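Local coordinates for lipid-transfer protein (PDB 6OK1) that is of undefined function but has a thiolase-type fold and probably acts as a lipid-transfer protein of the thiolase superfamily, at residues L29-V34 against A65-I70; Q91-A96 against V105-A110. One frame throughout, in Å; residues are numbered along the deposited sequence.

Contact 1. Residues L29-V34 against A65-I70; sequences LACEAV and ARNTGI. With NA (sodium ion), chain E.
Cys-31 and Val-34, one turn apart on helix 26-40, meet Asn-67 and Thr-68 in the last turn of helix 61-68 and Ile-70 just beyond it, a helix-to-helix contact in the N-terminal half of a thiolase fold. Ahead of the contact, Leu-29 and Ala-30 pack on Ala-110 of the central sheet. The thiol of Cys-31, swung anti to its carbonyl carbon (chi1 -69°), points at helix 61-68. Its SG rests 3.6 Å from Asn-67 CB and 3.8 Å from Thr-68 CG2, and across these two segments it meets only carbon; a short side chain ending in a polarisable sulfur suits a place where the helices come close. An aromatic side chain of a different protein in the assembly also packs on Cys-31. Thr-68 turns its methyl to the cysteine, while OG1, in the crowded position between N and carbonyl carbon (chi1 59°), hydrogen-bonds with Val-64 O. The amide of Asn-67 likewise turns back, ND2 bonding to His-63 O. Glu-32 points away and pairs with Arg-24. Val-34 then closes the contact: its CG1 lies 3.9 Å from Ile-70 CD1, and the two branched side chains cross at about a right angle, burying hydrocarbon against hydrocarbon. Between Thr-68 and Ile-70 the chain leaves the helix through Gly-69, whose positive phi (84°) would push a CB against the preceding carbonyl oxygen. Ile-70 directs CD1 toward helix 26-40 and its carbonyl toward a sodium ion also bound by Val-48 O, Glu-72 O and two waters, with Ile-70 O 2.2 Å from the metal.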
ATOM      1  N   LEU A  29       0.067 -18.041  -8.313  1.00 22.21           N
ATOM      2  CA  LEU A  29       0.724 -17.368  -9.427  1.00 20.34           C
ATOM      3  C   LEU A  29       1.899 -16.522  -8.941  1.00 21.97           C
ATOM      4  O   LEU A  29       2.947 -16.478  -9.590  1.00 24.28           O
ATOM      5  CB  LEU A  29      -0.278 -16.490 -10.168  1.00 21.10           C
ATOM      6  CG  LEU A  29      -1.479 -17.196 -10.823  1.00 21.48           C
ATOM      7  CD1 LEU A  29      -2.438 -16.173 -11.381  1.00 24.35           C
ATOM      8  CD2 LEU A  29      -0.981 -18.127 -11.945  1.00 27.08           C
ATOM      9  N   ALA A  30       1.702 -15.776  -7.850  1.00 23.17           N
ATOM     10  CA  ALA A  30       2.777 -14.960  -7.301  1.00 20.21           C
ATOM     11  C   ALA A  30       3.954 -15.824  -6.921  1.00 24.68           C
ATOM     12  O   ALA A  30       5.094 -15.509  -7.254  1.00 24.83           O
ATOM     13  CB  ALA A  30       2.287 -14.172  -6.097  1.00 22.34           C
ATOM     14  N   CYS A  31       3.690 -16.938  -6.239  1.00 24.30           N
ATOM     15  CA  CYS A  31       4.784 -17.809  -5.828  1.00 24.72           C
ATOM     16  C   CYS A  31       5.507 -18.396  -7.033  1.00 25.90           C
ATOM     17  O   CYS A  31       6.743 -18.469  -7.044  1.00 25.70           O
ATOM     18  CB  CYS A  31       4.254 -18.916  -4.927  1.00 26.39           C
ATOM     19  SG  CYS A  31       3.710 -18.313  -3.340  1.00 26.69           S
ATOM     20  N   GLU A  32       4.770 -18.809  -8.060  1.00 26.18           N
ATOM     21  CA  GLU A  32       5.428 -19.350  -9.247  1.00 24.16           C
ATOM     22  C   GLU A  32       6.341 -18.312  -9.893  1.00 27.95           C
ATOM     23  O   GLU A  32       7.491 -18.609 -10.228  1.00 27.36           O
ATOM     24  CB  GLU A  32       4.409 -19.859 -10.264  1.00 23.88           C
ATOM     25  CG  GLU A  32       3.720 -21.135  -9.848  1.00 26.10           C
ATOM     26  CD  GLU A  32       2.687 -21.604 -10.853  1.00 34.38           C
ATOM     27  OE1 GLU A  32       2.789 -21.227 -12.047  1.00 32.33           O
ATOM     28  OE2 GLU A  32       1.779 -22.358 -10.445  1.00 31.22           O
ATOM     29  N   ALA A  33       5.833 -17.100 -10.107  1.00 26.13           N
ATOM     30  CA  ALA A  33       6.627 -16.069 -10.773  1.00 26.88           C
ATOM     31  C   ALA A  33       7.850 -15.699  -9.941  1.00 27.19           C
ATOM     32  O   ALA A  33       8.958 -15.539 -10.472  1.00 25.46           O
ATOM     33  CB  ALA A  33       5.739 -14.836 -11.032  1.00 22.69           C
ATOM     34  N   VAL A  34       7.671 -15.582  -8.627  1.00 22.56           N
ATOM     35  CA  VAL A  34       8.763 -15.195  -7.741  1.00 23.28           C
ATOM     36  C   VAL A  34       9.861 -16.251  -7.752  1.00 27.15           C
ATOM     37  O   VAL A  34      11.044 -15.933  -7.901  1.00 24.95           O
ATOM     38  CB  VAL A  34       8.223 -14.964  -6.325  1.00 20.83           C
ATOM     39  CG1 VAL A  34       9.316 -14.943  -5.295  1.00 24.32           C
ATOM     40  CG2 VAL A  34       7.417 -13.656  -6.285  1.00 22.34           C
ATOM     41  N   ALA A  65       6.372 -15.073   1.272  1.00 23.79           N
ATOM     42  CA  ALA A  65       7.624 -15.496   1.883  1.00 22.98           C
ATOM     43  C   ALA A  65       7.486 -16.862   2.552  1.00 25.85           C
ATOM     44  O   ALA A  65       8.392 -17.688   2.449  1.00 25.82           O
ATOM     45  CB  ALA A  65       8.109 -14.454   2.877  1.00 24.81           C
ATOM     46  N   ARG A  66       6.388 -17.118   3.272  1.00 24.86           N
ATOM     47  CA  ARG A  66       6.298 -18.397   3.972  1.00 26.19           C
ATOM     48  C   ARG A  66       5.987 -19.542   3.021  1.00 27.35           C
ATOM     49  O   ARG A  66       6.317 -20.698   3.322  1.00 28.36           O
ATOM     50  CB  ARG A  66       5.269 -18.342   5.102  1.00 23.73           C
ATOM     51  CG  ARG A  66       3.809 -18.299   4.695  1.00 28.53           C
ATOM     52  CD  ARG A  66       2.881 -18.346   5.934  1.00 29.75           C
ATOM     53  NE  ARG A  66       2.963 -19.645   6.610  1.00 28.39           N
ATOM     54  CZ  ARG A  66       2.177 -20.691   6.323  1.00 29.66           C
ATOM     55  NH1 ARG A  66       1.227 -20.582   5.401  1.00 28.93           N
ATOM     56  NH2 ARG A  66       2.315 -21.840   6.981  1.00 28.08           N
ATOM     57  N   ASN A  67       5.418 -19.250   1.857  1.00 23.32           N
ATOM     58  CA  ASN A  67       5.172 -20.303   0.875  1.00 24.48           C
ATOM     59  C   ASN A  67       6.436 -20.663   0.113  1.00 28.20           C
ATOM     60  O   ASN A  67       6.654 -21.835  -0.199  1.00 30.01           O
ATOM     61  CB  ASN A  67       4.077 -19.861  -0.105  1.00 25.15           C
ATOM     62  CG  ASN A  67       2.685 -20.231   0.374  1.00 25.30           C
ATOM     63  OD1 ASN A  67       2.199 -21.307   0.069  1.00 27.47           O
ATOM     64  ND2 ASN A  67       2.045 -19.345   1.128  1.00 25.44           N
ATOM     65  N   THR A  68       7.255 -19.670  -0.231  1.00 25.78           N
ATOM     66  CA  THR A  68       8.402 -19.889  -1.105  1.00 26.62           C
ATOM     67  C   THR A  68       9.690 -20.219  -0.372  1.00 29.21           C
ATOM     68  O   THR A  68      10.662 -20.606  -1.033  1.00 27.83           O
ATOM     69  CB  THR A  68       8.669 -18.666  -1.972  1.00 28.95           C
ATOM     70  OG1 THR A  68       8.928 -17.527  -1.126  1.00 27.12           O
ATOM     71  CG2 THR A  68       7.485 -18.408  -2.886  1.00 32.58           C
ATOM     72  N   GLY A  69       9.741 -20.059   0.948  1.00 28.49           N
ATOM     73  CA  GLY A  69      10.982 -20.254   1.674  1.00 29.42           C
ATOM     74  C   GLY A  69      11.899 -19.055   1.688  1.00 29.44           C
ATOM     75  O   GLY A  69      13.071 -19.192   2.080  1.00 27.35           O
ATOM     76  N   ILE A  70      11.400 -17.881   1.282  1.00 25.77           N
ATOM     77  CA  ILE A  70      12.157 -16.636   1.422  1.00 32.87           C
ATOM     78  C   ILE A  70      12.427 -16.332   2.888  1.00 27.03           C
ATOM     79  O   ILE A  70      13.456 -15.730   3.235  1.00 26.50           O
ATOM     80  CB  ILE A  70      11.379 -15.505   0.700  1.00 23.74           C
ATOM     81  CG1 ILE A  70      11.580 -15.657  -0.800  1.00 23.54           C
ATOM     82  CG2 ILE A  70      11.794 -14.126   1.185  1.00 24.55           C
ATOM     83  CD1 ILE A  70      10.652 -14.798  -1.657  1.00 25.55           C
TER
HETATM   84 NA    NA E 501      14.835 -14.057   3.629  1.00 27.78          NA
HETATM   85  O   HOH W   1      17.024 -13.279   4.481  1.00 36.16           O
HETATM   86  O   HOH W   2      15.754 -15.725   4.874  1.00 44.74           O

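Contact 2. Residues Q91-A96 against V105-A110; sequences QQAAMA and VVCYRA
Helix 91-96 runs almost exactly antiparallel to strand 105-110, at 172°, with the two axes 8.6 Å apart at closest approach and Ala-93 nearest Val-105 in the backbone. The helix belongs to a beta-alpha-beta crossover of the thiolase fold: helix 86-98 links parallel strands 75-79 and 104-112, between which strand 50-54 lies in the sheet. Ala-93 carries the contact. Its methyl points toward the strand and sits between two alternate residues of it: CB is 3.5 Å from Val-105 CG1 and 3.7 Å from Cys-107 SG. With CG1 anti to the backbone N (chi1 -175°), Val-105 brings this branch to Ala-93, while CG2 makes a looser approach of 4.4 Å to Ala-96 CB one turn further along the helix. Alanine suits both helix positions, because a single methyl lets the backbone come down close to the sheet. The beta-branched valine is at home in an extended strand; Cys-107 is short enough to leave room for the methyl, and its thiol apolar enough to be buried. Val-106 points to the other face and packs on Val-34. The side chain of Gln-92 leads away from the strand; OE1 hydrogen-bonds with Ser-77 OG and NE2 with OE1 of Gln-92 of the second subunit. No hydrogen bond joins the two segments, consistent with close apolar fit, not polar pairing, being what seats them against each other.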
ATOM      1  N   GLN A  91      11.980   1.007  -8.452  1.00 20.81           N
ATOM      2  CA  GLN A  91      12.637   2.094  -7.725  1.00 21.23           C
ATOM      3  C   GLN A  91      12.801   1.741  -6.254  1.00 21.00           C
ATOM      4  O   GLN A  91      13.882   1.925  -5.677  1.00 21.31           O
ATOM      5  CB  GLN A  91      11.874   3.408  -7.851  1.00 22.07           C
ATOM      6  CG  GLN A  91      12.685   4.558  -7.278  1.00 21.82           C
ATOM      7  CD  GLN A  91      11.866   5.780  -7.057  1.00 20.03           C
ATOM      8  OE1 GLN A  91      10.810   5.714  -6.427  1.00 23.65           O
ATOM      9  NE2 GLN A  91      12.333   6.914  -7.553  1.00 25.03           N
ATOM     10  N   GLN A  92      11.719   1.254  -5.622  1.00 21.11           N
ATOM     11  CA  GLN A  92      11.785   0.819  -4.228  1.00 18.98           C
ATOM     12  C   GLN A  92      12.934  -0.145  -4.000  1.00 23.35           C
ATOM     13  O   GLN A  92      13.746   0.041  -3.087  1.00 22.80           O
ATOM     14  CB  GLN A  92      10.455   0.184  -3.819  1.00 19.56           C
ATOM     15  CG  GLN A  92       9.337   1.168  -3.544  1.00 19.04           C
ATOM     16  CD  GLN A  92       9.490   1.802  -2.175  1.00 18.49           C
ATOM     17  OE1 GLN A  92       9.784   1.107  -1.198  1.00 21.67           O
ATOM     18  NE2 GLN A  92       9.371   3.101  -2.106  1.00 20.40           N
ATOM     19  N   ALA A  93      13.021  -1.171  -4.832  1.00 23.45           N
ATOM     20  CA  ALA A  93      14.049  -2.180  -4.669  1.00 22.47           C
ATOM     21  C   ALA A  93      15.435  -1.579  -4.851  1.00 20.72           C
ATOM     22  O   ALA A  93      16.356  -1.876  -4.084  1.00 23.19           O
ATOM     23  CB  ALA A  93      13.802  -3.306  -5.666  1.00 25.19           C
ATOM     24  N   ALA A  94      15.596  -0.741  -5.872  1.00 23.71           N
ATOM     25  CA  ALA A  94      16.888  -0.096  -6.113  1.00 23.38           C
ATOM     26  C   ALA A  94      17.304   0.783  -4.944  1.00 24.21           C
ATOM     27  O   ALA A  94      18.482   0.834  -4.585  1.00 24.33           O
ATOM     28  CB  ALA A  94      16.822   0.733  -7.396  1.00 23.96           C
ATOM     29  N   MET A  95      16.353   1.511  -4.367  1.00 21.75           N
ATOM     30  CA  MET A  95      16.617   2.347  -3.202  0.57 27.62           C
ATOM     31  C   MET A  95      17.052   1.511  -2.006  1.00 25.26           C
ATOM     32  O   MET A  95      17.969   1.887  -1.265  1.00 22.86           O
ATOM     33  CB  MET A  95      15.344   3.134  -2.889  0.57 25.99           C
ATOM     34  CG  MET A  95      15.412   4.161  -1.798  0.57 29.79           C
ATOM     35  SD  MET A  95      13.784   4.874  -1.423  0.57 26.13           S
ATOM     36  CE  MET A  95      12.897   4.620  -2.961  0.57 76.85           C
ATOM     37  N   ALA A  96      16.377   0.381  -1.780  1.00 24.11           N
ATOM     38  CA  ALA A  96      16.737  -0.473  -0.649  1.00 23.14           C
ATOM     39  C   ALA A  96      18.128  -1.063  -0.838  1.00 27.27           C
ATOM     40  O   ALA A  96      18.887  -1.226   0.135  1.00 25.03           O
ATOM     41  CB  ALA A  96      15.706  -1.595  -0.482  1.00 20.39           C
ATOM     42  N   VAL A 105      16.005  -8.146  -3.616  1.00 24.23           N
ATOM     43  CA  VAL A 105      14.618  -7.704  -3.521  1.00 21.71           C
ATOM     44  C   VAL A 105      13.862  -8.276  -4.705  1.00 21.90           C
ATOM     45  O   VAL A 105      14.320  -8.169  -5.848  1.00 25.97           O
ATOM     46  CB  VAL A 105      14.507  -6.175  -3.472  1.00 24.98           C
ATOM     47  CG1 VAL A 105      13.038  -5.766  -3.255  1.00 21.94           C
ATOM     48  CG2 VAL A 105      15.423  -5.614  -2.347  1.00 23.47           C
ATOM     49  N   VAL A 106      12.704  -8.875  -4.449  1.00 22.18           N
ATOM     50  CA  VAL A 106      11.828  -9.334  -5.524  1.00 20.41           C
ATOM     51  C   VAL A 106      10.611  -8.424  -5.620  1.00 23.60           C
ATOM     52  O   VAL A 106       9.914  -8.204  -4.631  1.00 21.56           O
ATOM     53  CB  VAL A 106      11.407 -10.799  -5.329  1.00 21.27           C
ATOM     54  CG1 VAL A 106      10.667 -11.289  -6.541  1.00 24.57           C
ATOM     55  CG2 VAL A 106      12.649 -11.677  -5.090  1.00 25.96           C
ATOM     56  N   CYS A 107      10.361  -7.902  -6.818  1.00 22.27           N
ATOM     57  CA  CYS A 107       9.188  -7.100  -7.123  1.00 19.86           C
ATOM     58  C   CYS A 107       8.207  -7.982  -7.883  1.00 19.94           C
ATOM     59  O   CYS A 107       8.615  -8.674  -8.815  1.00 23.94           O
ATOM     60  CB  CYS A 107       9.565  -5.886  -7.978  1.00 25.53           C
ATOM     61  SG  CYS A 107      10.975  -4.958  -7.365  1.00 24.49           S
ATOM     62  N   TYR A 108       6.923  -7.978  -7.491  1.00 21.31           N
ATOM     63  CA  TYR A 108       5.989  -8.906  -8.129  1.00 22.26           C
ATOM     64  C   TYR A 108       4.577  -8.339  -8.212  1.00 22.00           C
ATOM     65  O   TYR A 108       4.206  -7.405  -7.501  1.00 22.69           O
ATOM     66  CB  TYR A 108       5.951 -10.259  -7.387  1.00 22.88           C
ATOM     67  CG  TYR A 108       5.401 -10.186  -5.969  1.00 24.28           C
ATOM     68  CD1 TYR A 108       6.228  -9.905  -4.907  1.00 25.56           C
ATOM     69  CD2 TYR A 108       4.055 -10.411  -5.700  1.00 20.84           C
ATOM     70  CE1 TYR A 108       5.725  -9.839  -3.611  1.00 19.96           C
ATOM     71  CE2 TYR A 108       3.550 -10.329  -4.404  1.00 21.74           C
ATOM     72  CZ  TYR A 108       4.397 -10.057  -3.378  1.00 24.18           C
ATOM     73  OH  TYR A 108       3.941  -9.972  -2.100  1.00 23.62           O
ATOM     74  N   ARG A 109       3.785  -8.942  -9.100  1.00 20.21           N
ATOM     75  CA  ARG A 109       2.359  -8.697  -9.204  1.00 20.05           C
ATOM     76  C   ARG A 109       1.758  -9.948  -9.814  1.00 22.49           C
ATOM     77  O   ARG A 109       2.274 -10.455 -10.813  1.00 22.36           O
ATOM     78  CB  ARG A 109       2.058  -7.463 -10.074  1.00 21.20           C
ATOM     79  CG  ARG A 109       0.605  -7.018 -10.094  1.00 19.55           C
ATOM     80  CD  ARG A 109       0.211  -6.338  -8.803  1.00 21.56           C
ATOM     81  NE  ARG A 109      -1.148  -5.801  -8.870  1.00 23.45           N
ATOM     82  CZ  ARG A 109      -2.247  -6.413  -8.454  1.00 23.06           C
ATOM     83  NH1 ARG A 109      -2.210  -7.616  -7.876  1.00 23.38           N
ATOM     84  NH2 ARG A 109      -3.427  -5.805  -8.618  1.00 24.30           N
ATOM     85  N   ALA A 110       0.683 -10.446  -9.220  1.00 20.05           N
ATOM     86  CA  ALA A 110      -0.009 -11.593  -9.797  1.00 20.25           C
ATOM     87  C   ALA A 110      -1.497 -11.515  -9.504  1.00 22.72           C
ATOM     88  O   ALA A 110      -1.903 -11.135  -8.403  1.00 23.54           O
ATOM     89  CB  ALA A 110       0.563 -12.913  -9.258  1.00 22.26           C
TER

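From the N terminus, the chain makes helix 26-40, passes through strand 50-54 and helix 61-68, and contact 1 closes that loop, 30 residues long between its segments. Strand 75-79 and helix 86-98 follow, and contact 2 closes a much shorter loop of eight residues. The loops are in series, neither nested nor crossing. The two contacts meet at strand 104-112, which belongs to contact 2 and is packed against by helix 29-34 of contact 1: helix 91-96 lies on one face and helix 29-34 on the other, where Val-34 CG2 comes within 3.9 Å of Tyr-108 CB. Together they sample the helix-sheet-helix layering of this half of the fold, with helix 61-68 packed onto helix 26-40.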